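Local structure of aldehyde dehydrogenase (Trypanosoma brucei, 5MYP) at residues 34-39 with 93-98; 264-269 with 383-388; 359-364 with 370-375. The protein probably oxidises aldehydes to carboxylic acids with NAD+ as cofactor. All blocks are in the same frame, centred on the assembly; numbering follows the deposited sequence.

Contact 1. Residues 34-39 with 93-98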
ATOM      1  N   ARG A  34      22.418   6.663   1.416  1.00 15.73           N
ATOM      2  CA  ARG A  34      22.166   6.348   0.011  1.00 16.76           C
ATOM      3  C   ARG A  34      23.036   5.197  -0.483  1.00 16.51           C
ATOM      4  O   ARG A  34      22.513   4.198  -0.986  1.00 15.92           O
ATOM      5  CB  ARG A  34      22.394   7.593  -0.849  1.00 18.37           C
ATOM      6  CG  ARG A  34      22.094   7.427  -2.335  1.00 20.17           C
ATOM      7  CD  ARG A  34      22.465   8.696  -3.075  1.00 21.88           C
ATOM      8  NE  ARG A  34      22.628   8.474  -4.506  1.00 23.94           N
ATOM      9  CZ  ARG A  34      21.649   8.492  -5.409  1.00 25.20           C
ATOM     10  NH1 ARG A  34      20.380   8.723  -5.067  1.00 26.23           N
ATOM     11  NH2 ARG A  34      21.947   8.277  -6.682  1.00 26.41           N
ATOM     12  N   ASP A  35      24.351   5.344  -0.345  0.50 16.57           N
ATOM     13  CA  ASP A  35      25.301   4.341  -0.825  0.50 16.79           C
ATOM     14  C   ASP A  35      25.158   3.040  -0.039  0.50 16.57           C
ATOM     15  O   ASP A  35      24.969   3.061   1.181  0.50 16.06           O
ATOM     16  CB  ASP A  35      26.738   4.862  -0.715  0.50 17.06           C
ATOM     17  CG  ASP A  35      27.722   4.049  -1.538  0.50 17.36           C
ATOM     18  OD1 ASP A  35      27.871   2.834  -1.285  0.50 17.92           O
ATOM     19  OD2 ASP A  35      28.363   4.630  -2.441  0.50 17.65           O
ATOM     20  N   LEU A  36      25.241   1.916  -0.750  1.00 16.45           N
ATOM     21  CA  LEU A  36      25.109   0.581  -0.138  1.00 17.07           C
ATOM     22  C   LEU A  36      26.143   0.326   0.967  1.00 16.97           C
ATOM     23  O   LEU A  36      25.827  -0.318   1.966  1.00 16.51           O
ATOM     24  CB  LEU A  36      25.191  -0.524  -1.203  1.00 17.50           C
ATOM     25  CG  LEU A  36      23.874  -0.937  -1.884  1.00 17.98           C
ATOM     26  CD1 LEU A  36      22.951   0.229  -2.211  1.00 18.10           C
ATOM     27  CD2 LEU A  36      24.152  -1.751  -3.139  1.00 18.35           C
ATOM     28  N   LYS A  37      27.351   0.860   0.787  1.00 17.25           N
ATOM     29  CA  LYS A  37      28.397   0.792   1.814  1.00 17.54           C
ATOM     30  C   LYS A  37      27.922   1.374   3.150  1.00 16.53           C
ATOM     31  O   LYS A  37      28.136   0.767   4.201  1.00 16.14           O
ATOM     32  CB  LYS A  37      29.672   1.519   1.355  1.00 19.10           C
ATOM     33  CG  LYS A  37      30.899   1.259   2.235  1.00 20.49           C
ATOM     34  CD  LYS A  37      31.820   2.470   2.414  1.00 21.57           C
ATOM     35  CE  LYS A  37      32.224   3.135   1.107  1.00 22.54           C
ATOM     36  NZ  LYS A  37      32.686   2.172   0.067  1.00 23.27           N
ATOM     37  N   LYS A  38      27.282   2.543   3.100  0.50 16.17           N
ATOM     38  CA  LYS A  38      26.731   3.185   4.293  0.50 15.92           C
ATOM     39  C   LYS A  38      25.599   2.359   4.919  0.50 15.49           C
ATOM     40  O   LYS A  38      25.529   2.225   6.140  0.50 15.35           O
ATOM     41  CB  LYS A  38      26.225   4.592   3.952  0.50 16.00           C
ATOM     42  CG  LYS A  38      27.265   5.510   3.327  0.50 16.16           C
ATOM     43  CD  LYS A  38      28.264   6.013   4.357  0.50 16.26           C
ATOM     44  CE  LYS A  38      28.862   7.346   3.937  0.50 16.33           C
ATOM     45  NZ  LYS A  38      29.626   7.988   5.041  0.50 16.41           N
ATOM     46  N   ARG A  39      24.725   1.803   4.079  1.00 15.26           N
ATOM     47  CA  ARG A  39      23.592   0.995   4.554  1.00 15.21           C
ATOM     48  C   ARG A  39      24.059  -0.276   5.260  1.00 15.53           C
ATOM     49  O   ARG A  39      23.536  -0.619   6.317  1.00 15.50           O
ATOM     50  CB  ARG A  39      22.655   0.617   3.405  1.00 14.85           C
ATOM     51  CG  ARG A  39      21.982   1.788   2.717  1.00 14.52           C
ATOM     52  CD  ARG A  39      20.971   1.303   1.696  1.00 14.30           C
ATOM     53  NE  ARG A  39      20.799   2.229   0.575  1.00 14.07           N
ATOM     54  CZ  ARG A  39      19.993   2.011  -0.463  1.00 13.92           C
ATOM     55  NH1 ARG A  39      19.245   0.910  -0.534  1.00 13.79           N
ATOM     56  NH2 ARG A  39      19.920   2.910  -1.439  1.00 13.78           N
ATOM     57  N   GLU A  93      21.083  -7.916  -4.196  1.00 20.21           N
ATOM     58  CA  GLU A  93      20.012  -8.509  -5.007  1.00 20.44           C
ATOM     59  C   GLU A  93      18.783  -7.593  -5.038  1.00 20.35           C
ATOM     60  O   GLU A  93      18.218  -7.351  -6.103  1.00 20.19           O
ATOM     61  CB  GLU A  93      19.619  -9.891  -4.470  1.00 21.15           C
ATOM     62  CG  GLU A  93      18.642 -10.671  -5.346  1.00 21.65           C
ATOM     63  CD  GLU A  93      18.082 -11.910  -4.666  1.00 22.51           C
ATOM     64  OE1 GLU A  93      18.737 -12.443  -3.749  1.00 22.94           O
ATOM     65  OE2 GLU A  93      16.980 -12.361  -5.046  1.00 23.21           O
ATOM     66  N   TYR A  94      18.383  -7.085  -3.871  1.00 20.15           N
ATOM     67  CA  TYR A  94      17.156  -6.290  -3.762  1.00 20.15           C
ATOM     68  C   TYR A  94      17.228  -4.936  -4.476  1.00 20.04           C
ATOM     69  O   TYR A  94      16.233  -4.496  -5.052  1.00 19.73           O
ATOM     70  CB  TYR A  94      16.756  -6.108  -2.288  1.00 20.26           C
ATOM     71  CG  TYR A  94      16.431  -7.391  -1.522  1.00 20.64           C
ATOM     72  CD1 TYR A  94      16.089  -8.582  -2.186  1.00 21.09           C
ATOM     73  CD2 TYR A  94      16.437  -7.407  -0.123  1.00 20.83           C
ATOM     74  CE1 TYR A  94      15.793  -9.736  -1.482  1.00 21.18           C
ATOM     75  CE2 TYR A  94      16.132  -8.568   0.585  1.00 21.17           C
ATOM     76  CZ  TYR A  94      15.810  -9.724  -0.109  1.00 21.22           C
ATOM     77  OH  TYR A  94      15.505 -10.881   0.554  1.00 22.48           O
ATOM     78  N   VAL A  95      18.392  -4.292  -4.460  1.00 19.99           N
ATOM     79  CA  VAL A  95      18.547  -2.974  -5.094  1.00 20.30           C
ATOM     80  C   VAL A  95      18.548  -2.983  -6.633  1.00 20.40           C
ATOM     81  O   VAL A  95      18.293  -1.949  -7.243  1.00 20.43           O
ATOM     82  CB  VAL A  95      19.804  -2.216  -4.589  1.00 20.44           C
ATOM     83  CG1 VAL A  95      19.702  -1.922  -3.096  1.00 20.34           C
ATOM     84  CG2 VAL A  95      21.093  -2.963  -4.914  1.00 20.77           C
ATOM     85  N   LYS A  96      18.834  -4.133  -7.254  1.00 20.68           N
ATOM     86  CA  LYS A  96      19.009  -4.198  -8.710  1.00 21.12           C
ATOM     87  C   LYS A  96      17.681  -4.000  -9.451  1.00 20.74           C
ATOM     88  O   LYS A  96      16.641  -4.419  -8.951  1.00 19.65           O
ATOM     89  CB  LYS A  96      19.660  -5.525  -9.137  1.00 22.00           C
ATOM     90  CG  LYS A  96      18.739  -6.728  -9.216  1.00 22.80           C
ATOM     91  CD  LYS A  96      19.525  -8.037  -9.179  1.00 23.76           C
ATOM     92  CE  LYS A  96      18.639  -9.207  -9.574  1.00 24.17           C
ATOM     93  NZ  LYS A  96      19.235 -10.528  -9.248  1.00 24.91           N
ATOM     94  N   PRO A  97      17.721  -3.362 -10.637  1.00 21.09           N
ATOM     95  CA  PRO A  97      16.492  -3.240 -11.424  1.00 21.55           C
ATOM     96  C   PRO A  97      15.947  -4.589 -11.893  1.00 22.05           C
ATOM     97  O   PRO A  97      16.724  -5.503 -12.156  1.00 22.02           O
ATOM     98  CB  PRO A  97      16.918  -2.392 -12.639  1.00 21.43           C
ATOM     99  CG  PRO A  97      18.164  -1.710 -12.223  1.00 21.52           C
ATOM    100  CD  PRO A  97      18.843  -2.654 -11.282  1.00 21.32           C
ATOM    101  N   VAL A  98      14.626  -4.689 -11.975  1.00 22.66           N
ATOM    102  CA  VAL A  98      13.924  -5.862 -12.500  1.00 23.42           C
ATOM    103  C   VAL A  98      13.467  -5.564 -13.934  1.00 23.81           C
ATOM    104  O   VAL A  98      13.032  -4.444 -14.230  1.00 22.62           O
ATOM    105  CB  VAL A  98      12.702  -6.210 -11.609  1.00 23.98           C
ATOM    106  CG1 VAL A  98      11.844  -7.311 -12.223  1.00 24.66           C
ATOM    107  CG2 VAL A  98      13.162  -6.612 -10.213  1.00 24.24           C
TER
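The carbonyl oxygen of Arg34 is gripped twice by Arg39, the residue whose guanidinium also touches Val95 across the contact. Arg39 NH2 lies 2.9 Å from Arg34 O. It approaches in the carbonyl plane, on a lone pair, although the bond is bent at 135°. Arg39 NE adds a weak bond to the same Arg34 O at 3.0 Å. The third nitrogen, Arg39 NH1, bonds to Ala143 O and lies 3.8 Å from Val95 CG1. That methyl sits oblique to the guanidinium plane. Together the three bonds help to hold the guanidinium in its orientation. Arg39 gets there with CG beside the backbone N (chi1 -63°) and a chain extended from CG to NE. Leu36 CD1 lies over the centre of one guanidinium face, 3.9 Å above the plane. The contact joins the start of helix 36-52 to the end of helix 69-95, in the helical N-terminal part of the aldehyde dehydrogenase fold, beside strand 110-124. Asp35 caps the first of these helices: Lys37 N donates at 2.9 Å to Asp35 OD1, which accepts on its anti lone pair. Leu36 then points at Val95, and the two side chains meet tip to tip. Leu36 CD2 is 3.7 Å from Val95 CG2, and Leu36 CD1 is 4.0 Å from Val95 CG1. Each methyl of Val95 thus has its own partner on Leu36. Phe450 also packs on Val95, and Met91 lies against both Leu36 and Arg39. No hydrogen bond crosses between the two segments.

Contact 2. Residues 264-269 with 383-388; sequences YVVVEK and LKIINS
Ile385 is the first residue along 383-388 to meet the strand, and it has the largest share of the contact. Its CG2 lies 3.7 Å from Tyr264 CE2, oblique to the ring. The same methyl is 3.7 Å from Tyr264 OH. The two side chains slide past each other in opposite directions. Tyr264 has chi1 65°, with CG between the backbone N and the carbonyl carbon, and this sends the ring along Ile385. The other branch of Ile385 goes to Val266, tip to tip, with Ile385 CD1 3.9 Å from Val266 CG1. Ile386 comes next. It crosses Tyr264 at a slant and brings its CG1 to 3.8 Å from Tyr264 OH. Ile386 also packs on Pro229 and Val231 of the neighbouring strand. At the end, Ser388 OG bonds back to Lys384 O at 2.7 Å, in the carbonyl plane, a turn further back. The helix runs almost antiparallel to strand 264-268, at 166° and 10.5 Å between axes. Helix 379-387 connects the parallel strands 370-376 and 395-398 in a beta-alpha-beta crossover, passing over strands 264-268 and 229-232, which lie between them in the sheet. No hydrogen bond joins the two segments, so the helix is held to the sheet here by apolar side-chain packing.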
ATOM      1  N   TYR A 264      -9.067 -17.947  20.247  1.00 13.79           N
ATOM      2  CA  TYR A 264     -10.070 -18.953  20.608  1.00 13.76           C
ATOM      3  C   TYR A 264      -9.949 -20.188  19.723  1.00 14.09           C
ATOM      4  O   TYR A 264      -9.294 -20.149  18.679  1.00 14.15           O
ATOM      5  CB  TYR A 264     -11.484 -18.376  20.512  1.00 13.52           C
ATOM      6  CG  TYR A 264     -11.937 -17.990  19.114  1.00 13.31           C
ATOM      7  CD1 TYR A 264     -11.602 -16.753  18.570  1.00 13.20           C
ATOM      8  CD2 TYR A 264     -12.717 -18.854  18.344  1.00 13.20           C
ATOM      9  CE1 TYR A 264     -12.022 -16.387  17.297  1.00 13.11           C
ATOM     10  CE2 TYR A 264     -13.144 -18.494  17.069  1.00 13.22           C
ATOM     11  CZ  TYR A 264     -12.797 -17.258  16.552  1.00 13.03           C
ATOM     12  OH  TYR A 264     -13.210 -16.893  15.290  1.00 12.69           O
ATOM     13  N   VAL A 265     -10.595 -21.270  20.153  1.00 14.43           N
ATOM     14  CA  VAL A 265     -10.579 -22.553  19.443  1.00 14.67           C
ATOM     15  C   VAL A 265     -11.989 -22.898  18.951  1.00 14.71           C
ATOM     16  O   VAL A 265     -12.973 -22.684  19.664  1.00 14.58           O
ATOM     17  CB  VAL A 265     -10.058 -23.693  20.354  1.00 15.00           C
ATOM     18  CG1 VAL A 265     -10.107 -25.039  19.639  1.00 15.14           C
ATOM     19  CG2 VAL A 265      -8.638 -23.405  20.828  1.00 15.24           C
ATOM     20  N   VAL A 266     -12.069 -23.412  17.722  1.00 14.69           N
ATOM     21  CA  VAL A 266     -13.287 -24.018  17.185  1.00 14.96           C
ATOM     22  C   VAL A 266     -12.942 -25.480  16.914  1.00 15.19           C
ATOM     23  O   VAL A 266     -12.218 -25.787  15.962  1.00 14.83           O
ATOM     24  CB  VAL A 266     -13.779 -23.325  15.895  1.00 15.21           C
ATOM     25  CG1 VAL A 266     -15.149 -23.863  15.490  1.00 15.40           C
ATOM     26  CG2 VAL A 266     -13.834 -21.813  16.085  1.00 15.30           C
ATOM     27  N   VAL A 267     -13.448 -26.375  17.763  1.00 15.37           N
ATOM     28  CA  VAL A 267     -13.075 -27.796  17.723  1.00 15.87           C
ATOM     29  C   VAL A 267     -14.263 -28.646  17.266  1.00 16.45           C
ATOM     30  O   VAL A 267     -15.408 -28.346  17.602  1.00 16.33           O
ATOM     31  CB  VAL A 267     -12.505 -28.291  19.083  1.00 15.82           C
ATOM     32  CG1 VAL A 267     -13.493 -28.106  20.228  1.00 15.92           C
ATOM     33  CG2 VAL A 267     -12.043 -29.743  18.993  1.00 15.99           C
ATOM     34  N   GLU A 268     -13.994 -29.698  16.497  1.00 17.04           N
ATOM     35  CA  GLU A 268     -15.056 -30.600  16.055  1.00 17.96           C
ATOM     36  C   GLU A 268     -15.705 -31.214  17.304  1.00 18.27           C
ATOM     37  O   GLU A 268     -15.005 -31.610  18.239  1.00 17.83           O
ATOM     38  CB  GLU A 268     -14.509 -31.676  15.107  1.00 18.35           C
ATOM     39  CG  GLU A 268     -15.562 -32.378  14.251  1.00 18.83           C
ATOM     40  CD  GLU A 268     -16.294 -33.512  14.962  1.00 19.31           C
ATOM     41  OE1 GLU A 268     -15.753 -34.084  15.935  1.00 19.51           O
ATOM     42  OE2 GLU A 268     -17.419 -33.843  14.542  1.00 19.59           O
ATOM     43  N   LYS A 269     -17.037 -31.256  17.300  1.00 18.91           N
ATOM     44  CA  LYS A 269     -17.865 -31.604  18.475  1.00 19.90           C
ATOM     45  C   LYS A 269     -17.359 -32.818  19.275  1.00 19.46           C
ATOM     46  O   LYS A 269     -17.264 -32.766  20.503  1.00 18.94           O
ATOM     47  CB  LYS A 269     -19.307 -31.849  18.011  1.00 21.14           C
ATOM     48  CG  LYS A 269     -20.359 -31.933  19.108  1.00 22.58           C
ATOM     49  CD  LYS A 269     -21.734 -32.239  18.518  1.00 23.33           C
ATOM     50  CE  LYS A 269     -21.776 -33.597  17.818  1.00 24.50           C
ATOM     51  NZ  LYS A 269     -23.151 -34.155  17.678  1.00 25.25           N
ATOM     52  N   LEU A 383     -17.458 -21.354   9.466  1.00 19.89           N
ATOM     53  CA  LEU A 383     -17.488 -20.126   8.673  1.00 19.72           C
ATOM     54  C   LEU A 383     -18.369 -19.038   9.296  1.00 19.52           C
ATOM     55  O   LEU A 383     -18.024 -17.864   9.218  1.00 19.97           O
ATOM     56  CB  LEU A 383     -17.908 -20.413   7.223  1.00 19.73           C
ATOM     57  CG  LEU A 383     -17.010 -21.373   6.424  1.00 19.71           C
ATOM     58  CD1 LEU A 383     -17.523 -21.540   4.999  1.00 19.51           C
ATOM     59  CD2 LEU A 383     -15.554 -20.931   6.413  1.00 19.93           C
ATOM     60  N   LYS A 384     -19.484 -19.429   9.912  0.50 19.47           N
ATOM     61  CA  LYS A 384     -20.362 -18.488  10.616  0.50 19.41           C
ATOM     62  C   LYS A 384     -19.660 -17.803  11.791  0.50 18.78           C
ATOM     63  O   LYS A 384     -19.856 -16.609  12.020  0.50 18.63           O
ATOM     64  CB  LYS A 384     -21.621 -19.199  11.115  0.50 19.87           C
ATOM     65  CG  LYS A 384     -22.574 -18.318  11.907  0.50 20.53           C
ATOM     66  CD  LYS A 384     -24.007 -18.817  11.784  0.50 20.84           C
ATOM     67  CE  LYS A 384     -24.840 -18.439  12.999  0.50 21.10           C
ATOM     68  NZ  LYS A 384     -24.697 -17.001  13.354  0.50 21.35           N
ATOM     69  N   ILE A 385     -18.850 -18.563  12.525  1.00 18.02           N
ATOM     70  CA  ILE A 385     -18.072 -18.026  13.649  1.00 17.36           C
ATOM     71  C   ILE A 385     -16.975 -17.083  13.139  1.00 16.54           C
ATOM     72  O   ILE A 385     -16.876 -15.946  13.599  1.00 16.49           O
ATOM     73  CB  ILE A 385     -17.458 -19.165  14.506  1.00 17.33           C
ATOM     74  CG1 ILE A 385     -18.571 -19.956  15.214  1.00 17.51           C
ATOM     75  CG2 ILE A 385     -16.463 -18.624  15.536  1.00 17.37           C
ATOM     76  CD1 ILE A 385     -18.165 -21.357  15.621  1.00 17.66           C
ATOM     77  N   ILE A 386     -16.181 -17.555  12.180  1.00 15.84           N
ATOM     78  CA  ILE A 386     -14.997 -16.817  11.713  1.00 15.55           C
ATOM     79  C   ILE A 386     -15.358 -15.626  10.806  1.00 15.30           C
ATOM     80  O   ILE A 386     -14.845 -14.521  11.007  1.00 14.82           O
ATOM     81  CB  ILE A 386     -13.981 -17.761  11.017  1.00 15.38           C
ATOM     82  CG1 ILE A 386     -13.475 -18.810  12.021  1.00 15.38           C
ATOM     83  CG2 ILE A 386     -12.809 -16.972  10.426  1.00 15.31           C
ATOM     84  CD1 ILE A 386     -12.622 -19.910  11.418  1.00 15.38           C
ATOM     85  N   ASN A 387     -16.233 -15.848   9.824  1.00 15.32           N
ATOM     86  CA  ASN A 387     -16.567 -14.807   8.832  1.00 15.51           C
ATOM     87  C   ASN A 387     -17.515 -13.714   9.345  1.00 15.59           C
ATOM     88  O   ASN A 387     -17.653 -12.683   8.693  1.00 15.84           O
ATOM     89  CB  ASN A 387     -17.116 -15.422   7.536  1.00 15.49           C
ATOM     90  CG  ASN A 387     -16.121 -16.353   6.860  1.00 15.53           C
ATOM     91  OD1 ASN A 387     -14.944 -16.392   7.215  1.00 15.67           O
ATOM     92  ND2 ASN A 387     -16.591 -17.102   5.877  1.00 15.44           N
ATOM     93  N   SER A 388     -18.150 -13.923  10.499  1.00 15.59           N
ATOM     94  CA  SER A 388     -18.926 -12.859  11.155  1.00 15.69           C
ATOM     95  C   SER A 388     -18.057 -11.899  11.978  1.00 15.49           C
ATOM     96  O   SER A 388     -18.559 -10.898  12.480  1.00 15.33           O
ATOM     97  CB  SER A 388     -20.009 -13.455  12.053  1.00 15.93           C
ATOM     98  OG  SER A 388     -19.440 -14.163  13.147  1.00 16.21           O
TER

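Contact 3. Residues 359-364 with 370-375; sequences HPVMQE and ILPVLT
The backbones come nearest at Met362 and Pro372, whose CA atoms are 7.5 Å apart, with no hydrogen bond between the segments. On the loop side, residues 360-361 form a short 3-10 turn. His359 ND1 accepts from Val361 N at 3.0 Å, in a nearly straight bond of 175°. Val361 CG2 then serves two partners. It is 3.8 Å from Pro372 CG and 4.0 Å from Ile370 CG2, meeting Ile370 at about a right angle. The loop between the segments has the sequence Glu-Ile-Phe-Gly-Pro, familiar in aldehyde dehydrogenases. In relatives its Glu and Phe contact the NAD ribose. Strand 370-376 follows it into the sheet of the catalytic domain. Met362 is bent at chi2 and chi3, and this brings its sulfur over the strand. Met362 SD lies 3.8 Å from Pro372 CB and 3.9 Å from Leu374 CD1. Met362 CE touches both methyls of Leu374, tip to tip. Tyr264 packs on Met362 and Pro372, while Lys227 NZ bonds to the carbonyl oxygens of Val361 and Glu364.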
ATOM      1  N   HIS A 359     -21.034 -12.678  24.362  1.00 26.33           N
ATOM      2  CA  HIS A 359     -20.250 -12.119  25.477  1.00 25.02           C
ATOM      3  C   HIS A 359     -18.988 -11.438  24.933  1.00 23.93           C
ATOM      4  O   HIS A 359     -18.413 -11.924  23.953  1.00 23.71           O
ATOM      5  CB  HIS A 359     -19.866 -13.214  26.487  1.00 25.10           C
ATOM      6  CG  HIS A 359     -19.205 -12.694  27.734  1.00 25.22           C
ATOM      7  ND1 HIS A 359     -17.866 -12.379  27.785  1.00 24.87           N
ATOM      8  CD2 HIS A 359     -19.691 -12.443  28.972  1.00 24.99           C
ATOM      9  CE1 HIS A 359     -17.557 -11.938  28.991  1.00 24.85           C
ATOM     10  NE2 HIS A 359     -18.647 -11.975  29.734  1.00 24.83           N
ATOM     11  N   PRO A 360     -18.557 -10.316  25.560  1.00 22.82           N
ATOM     12  CA  PRO A 360     -17.311  -9.630  25.186  1.00 22.06           C
ATOM     13  C   PRO A 360     -16.060 -10.503  24.928  1.00 21.08           C
ATOM     14  O   PRO A 360     -15.242 -10.141  24.082  1.00 20.31           O
ATOM     15  CB  PRO A 360     -17.073  -8.702  26.375  1.00 22.32           C
ATOM     16  CG  PRO A 360     -18.449  -8.320  26.806  1.00 22.59           C
ATOM     17  CD  PRO A 360     -19.346  -9.498  26.514  1.00 22.74           C
ATOM     18  N   VAL A 361     -15.922 -11.631  25.627  1.00 19.72           N
ATOM     19  CA  VAL A 361     -14.794 -12.564  25.438  1.00 19.17           C
ATOM     20  C   VAL A 361     -14.735 -13.157  24.018  1.00 18.70           C
ATOM     21  O   VAL A 361     -13.651 -13.494  23.539  1.00 17.75           O
ATOM     22  CB  VAL A 361     -14.794 -13.707  26.496  1.00 19.05           C
ATOM     23  CG1 VAL A 361     -15.914 -14.715  26.243  1.00 19.11           C
ATOM     24  CG2 VAL A 361     -13.440 -14.412  26.542  1.00 19.01           C
ATOM     25  N   MET A 362     -15.892 -13.279  23.363  1.00 18.50           N
ATOM     26  CA  MET A 362     -15.954 -13.716  21.964  1.00 18.87           C
ATOM     27  C   MET A 362     -16.365 -12.612  20.975  1.00 19.19           C
ATOM     28  O   MET A 362     -16.745 -12.900  19.836  1.00 19.50           O
ATOM     29  CB  MET A 362     -16.853 -14.953  21.846  1.00 18.59           C
ATOM     30  CG  MET A 362     -16.126 -16.258  22.139  1.00 18.53           C
ATOM     31  SD  MET A 362     -14.633 -16.512  21.157  1.00 18.25           S
ATOM     32  CE  MET A 362     -15.325 -16.532  19.503  1.00 18.31           C
ATOM     33  N   GLN A 363     -16.267 -11.358  21.416  1.00 19.89           N
ATOM     34  CA  GLN A 363     -16.426 -10.187  20.554  1.00 20.65           C
ATOM     35  C   GLN A 363     -15.142  -9.369  20.397  1.00 20.79           C
ATOM     36  O   GLN A 363     -14.921  -8.784  19.341  1.00 21.32           O
ATOM     37  CB  GLN A 363     -17.538  -9.279  21.096  1.00 21.27           C
ATOM     38  CG  GLN A 363     -18.929  -9.896  21.065  1.00 21.99           C
ATOM     39  CD  GLN A 363     -19.371 -10.277  19.661  1.00 22.52           C
ATOM     40  OE1 GLN A 363     -19.507  -9.424  18.783  1.00 24.48           O
ATOM     41  NE2 GLN A 363     -19.581 -11.564  19.440  1.00 22.66           N
ATOM     42  N   GLU A 364     -14.311  -9.318  21.439  1.00 20.98           N
ATOM     43  CA  GLU A 364     -13.086  -8.517  21.445  1.00 21.16           C
ATOM     44  C   GLU A 364     -11.847  -9.411  21.378  1.00 20.09           C
ATOM     45  O   GLU A 364     -11.887 -10.571  21.787  1.00 19.68           O
ATOM     46  CB  GLU A 364     -13.020  -7.672  22.720  1.00 22.47           C
ATOM     47  CG  GLU A 364     -14.235  -6.778  22.960  1.00 23.54           C
ATOM     48  CD  GLU A 364     -14.185  -6.046  24.294  1.00 24.81           C
ATOM     49  OE1 GLU A 364     -13.110  -5.997  24.935  1.00 26.30           O
ATOM     50  OE2 GLU A 364     -15.231  -5.511  24.717  1.00 25.72           O
ATOM     51  N   ILE A 370      -6.840 -16.096  28.378  1.00 16.24           N
ATOM     52  CA  ILE A 370      -8.155 -16.738  28.279  1.00 16.15           C
ATOM     53  C   ILE A 370      -8.321 -17.372  26.896  1.00 15.89           C
ATOM     54  O   ILE A 370      -8.140 -16.698  25.881  1.00 15.73           O
ATOM     55  CB  ILE A 370      -9.311 -15.737  28.527  1.00 16.48           C
ATOM     56  CG1 ILE A 370      -9.079 -14.919  29.812  1.00 16.49           C
ATOM     57  CG2 ILE A 370     -10.657 -16.456  28.558  1.00 16.61           C
ATOM     58  CD1 ILE A 370      -8.798 -15.734  31.058  1.00 16.75           C
ATOM     59  N   LEU A 371      -8.672 -18.661  26.872  1.00 15.23           N
ATOM     60  CA  LEU A 371      -8.884 -19.410  25.634  1.00 15.19           C
ATOM     61  C   LEU A 371     -10.298 -20.012  25.594  1.00 15.09           C
ATOM     62  O   LEU A 371     -10.533 -21.098  26.139  1.00 14.75           O
ATOM     63  CB  LEU A 371      -7.832 -20.520  25.492  1.00 15.23           C
ATOM     64  CG  LEU A 371      -7.750 -21.236  24.139  1.00 15.39           C
ATOM     65  CD1 LEU A 371      -7.166 -20.327  23.064  1.00 15.58           C
ATOM     66  CD2 LEU A 371      -6.910 -22.504  24.253  1.00 15.66           C
ATOM     67  N   PRO A 372     -11.252 -19.303  24.960  1.00 15.23           N
ATOM     68  CA  PRO A 372     -12.565 -19.886  24.684  1.00 15.53           C
ATOM     69  C   PRO A 372     -12.485 -21.082  23.742  1.00 15.80           C
ATOM     70  O   PRO A 372     -11.701 -21.066  22.790  1.00 15.61           O
ATOM     71  CB  PRO A 372     -13.321 -18.737  24.007  1.00 15.42           C
ATOM     72  CG  PRO A 372     -12.664 -17.507  24.515  1.00 15.34           C
ATOM     73  CD  PRO A 372     -11.214 -17.874  24.601  1.00 15.37           C
ATOM     74  N   VAL A 373     -13.290 -22.104  24.024  1.00 16.34           N
ATOM     75  CA  VAL A 373     -13.396 -23.291  23.187  1.00 16.61           C
ATOM     76  C   VAL A 373     -14.845 -23.408  22.717  1.00 17.34           C
ATOM     77  O   VAL A 373     -15.758 -23.604  23.527  1.00 17.12           O
ATOM     78  CB  VAL A 373     -12.967 -24.559  23.956  1.00 16.76           C
ATOM     79  CG1 VAL A 373     -13.195 -25.818  23.124  1.00 16.70           C
ATOM     80  CG2 VAL A 373     -11.503 -24.459  24.371  1.00 16.70           C
ATOM     81  N   LEU A 374     -15.039 -23.265  21.407  1.00 17.73           N
ATOM     82  CA  LEU A 374     -16.341 -23.427  20.761  1.00 18.17           C
ATOM     83  C   LEU A 374     -16.324 -24.721  19.958  1.00 18.38           C
ATOM     84  O   LEU A 374     -15.255 -25.218  19.613  1.00 17.70           O
ATOM     85  CB  LEU A 374     -16.636 -22.240  19.837  1.00 18.52           C
ATOM     86  CG  LEU A 374     -16.981 -20.900  20.500  1.00 18.86           C
ATOM     87  CD1 LEU A 374     -15.770 -20.255  21.167  1.00 19.16           C
ATOM     88  CD2 LEU A 374     -17.588 -19.955  19.474  1.00 19.13           C
ATOM     89  N   THR A 375     -17.505 -25.268  19.675  1.00 19.10           N
ATOM     90  CA  THR A 375     -17.609 -26.494  18.879  1.00 19.69           C
ATOM     91  C   THR A 375     -18.269 -26.236  17.534  1.00 20.18           C
ATOM     92  O   THR A 375     -18.982 -25.249  17.362  1.00 20.01           O
ATOM     93  CB  THR A 375     -18.366 -27.618  19.621  1.00 20.06           C
ATOM     94  OG1 THR A 375     -19.689 -27.184  19.956  1.00 20.49           O
ATOM     95  CG2 THR A 375     -17.624 -28.014  20.885  1.00 20.11           C
TER

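Contacts 2 and 3 are neighbours, with centres 10 Å apart. Strands 264-268 and 370-376 run side by side in one sheet, where Val265 O and Leu374 N, 2.8 Å apart, probably share a hydrogen bond. Val267 N and Leu374 O, also 2.8 Å apart, probably share another. Tyr264 belongs to both packings. Along the chain, contact 3 falls between the two segments of contact 2. Contact 1 belongs to the other side of the chain's centre. Its centre is 46 Å from that of contact 2 and 47 Å from that of contact 3. All three lie away from the predicted catalytic residues Glu223 and Cys259.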